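Local structure of chitinase (Paenibacillus sp. FPU-7, 5GZT) at residues S512-K515 and L516-N520. The protein probably hydrolyses chitin and chitodextrins at random internal beta-1,4 linkages between N-acetylglucosamine units, as a family 18 glycosyl hydrolase. Sequence-based numbering, arbitrary orientation.
Sequences STVK and LYLNN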
# COMPACT_ATOMS: atom_id res chain seq x y z
N SER B 512 -20.17 -3.09 -2.63
CA SER B 512 -21.09 -3.43 -1.54
C SER B 512 -20.44 -3.27 -0.19
O SER B 512 -21.09 -2.75 0.73
CB SER B 512 -21.76 -4.80 -1.71
OG SER B 512 -20.86 -5.88 -1.43
N THR B 513 -19.17 -3.64 -0.06
CA THR B 513 -18.48 -3.54 1.21
C THR B 513 -18.17 -2.12 1.62
O THR B 513 -18.36 -1.71 2.80
CB THR B 513 -17.20 -4.38 1.22
OG1 THR B 513 -17.56 -5.72 0.85
CG2 THR B 513 -16.57 -4.44 2.57
N VAL B 514 -17.66 -1.34 0.69
CA VAL B 514 -17.32 0.01 0.95
C VAL B 514 -18.61 0.77 1.32
O VAL B 514 -18.56 1.60 2.23
CB VAL B 514 -16.62 0.67 -0.22
CG1 VAL B 514 -16.55 2.18 -0.04
CG2 VAL B 514 -15.19 0.07 -0.41
N LYS B 515 -19.73 0.43 0.69
CA LYS B 515 -20.99 1.11 0.95
C LYS B 515 -21.44 0.74 2.39
O LYS B 515 -21.93 1.59 3.10
CB LYS B 515 -22.04 0.74 -0.05
CG LYS B 515 -21.87 1.47 -1.37
CD LYS B 515 -22.84 0.88 -2.42
CE LYS B 515 -22.73 1.72 -3.66
NZ LYS B 515 -23.31 1.24 -4.94
N LEU B 516 -21.25 -0.52 2.80
CA LEU B 516 -21.58 -0.95 4.14
C LEU B 516 -20.77 -0.20 5.18
O LEU B 516 -21.33 0.30 6.17
CB LEU B 516 -21.43 -2.47 4.32
CG LEU B 516 -21.46 -3.07 5.73
CD1 LEU B 516 -22.91 -3.10 6.31
CD2 LEU B 516 -20.89 -4.48 5.68
N TYR B 517 -19.49 -0.08 4.96
CA TYR B 517 -18.62 0.59 5.87
C TYR B 517 -18.94 2.11 5.94
O TYR B 517 -19.10 2.66 7.07
CB TYR B 517 -17.13 0.32 5.60
CG TYR B 517 -16.66 -0.96 6.23
CD1 TYR B 517 -17.09 -2.19 5.75
CD2 TYR B 517 -15.87 -0.94 7.38
CE1 TYR B 517 -16.78 -3.36 6.41
CE2 TYR B 517 -15.56 -2.09 8.01
CZ TYR B 517 -15.99 -3.30 7.53
OH TYR B 517 -15.57 -4.46 8.18
N LEU B 518 -19.07 2.76 4.79
CA LEU B 518 -19.42 4.19 4.77
C LEU B 518 -20.78 4.43 5.48
O LEU B 518 -20.93 5.37 6.21
CB LEU B 518 -19.48 4.74 3.38
CG LEU B 518 -18.24 4.81 2.50
CD1 LEU B 518 -18.66 5.23 1.10
CD2 LEU B 518 -17.23 5.79 3.03
N ASN B 519 -21.72 3.54 5.29
CA ASN B 519 -23.00 3.59 5.91
C ASN B 519 -22.99 3.42 7.43
O ASN B 519 -23.98 3.77 8.08
CB ASN B 519 -23.93 2.53 5.30
CG ASN B 519 -24.54 2.98 3.94
OD1 ASN B 519 -24.49 4.17 3.58
ND2 ASN B 519 -25.11 2.03 3.17
N ASN B 520 -21.92 2.87 7.98
CA ASN B 520 -21.74 2.80 9.42
C ASN B 520 -20.87 3.93 9.99
O ASN B 520 -20.45 3.89 11.12
CB ASN B 520 -21.17 1.43 9.77
CG ASN B 520 -22.21 0.37 9.81
OD1 ASN B 520 -22.94 0.26 10.79
ND2 ASN B 520 -22.30 -0.46 8.75
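Ser512, Thr513, Val514 and Lys515 each accept an i to i+4 alpha-helical hydrogen bond, from the backbone N of Leu516, Tyr517, Leu518 and Asn519 in turn. The straightest runs from Leu518 N to Val514 O, 2.9 Å long with an N-H...O angle of 171°. One turn apart, Thr513 and Tyr517 lie side by side and point the same way. Thr513 CG2 touches the phenol ring along its CD1-CE1 bond, 3.9 Å from Tyr517 CD1. It gets there because CG2 is anti to the backbone N, which puts OG1 beside that nitrogen, and OG1 bonds back to Ser509 O. The same ring has the carbonyl oxygen of Thr513 at its edge, in plane, with Tyr517 CD1 3.2 Å from Thr513 O. At the far end of the buried ring, Tyr517 OH is hydrogen-bonded to Gly458 O, which fixes the phenol end.

Val514 and Leu518 form the next pair, also side by side. Val514 CG1 meets Leu518 CD1 at 3.9 Å. This helix, 510-519, belongs to the first of two family 18 TIM-barrel domains and packs on the outside of the barrel. Val514, Tyr517 and Leu518 cover residues of strand 527-532, and Val514 and Tyr517 also reach strand 478-481. Leu516 and Tyr517 touch helix 461-464.

Lys515 is exposed. Its chain is extended beyond CG and runs back toward the start of the helix, where NZ forms a salt bridge with Asp511. Asn519 CB sits 3.1 Å from Lys515 O, beside the backbone bond to that oxygen. At the C-terminal end, Asn520 folds its amide back on the last turn. Its ND2 donates to Leu516 O at 2.9 Å, from above the carbonyl plane. Asn520 N bonds to Tyr517 O and more weakly to Leu516 O.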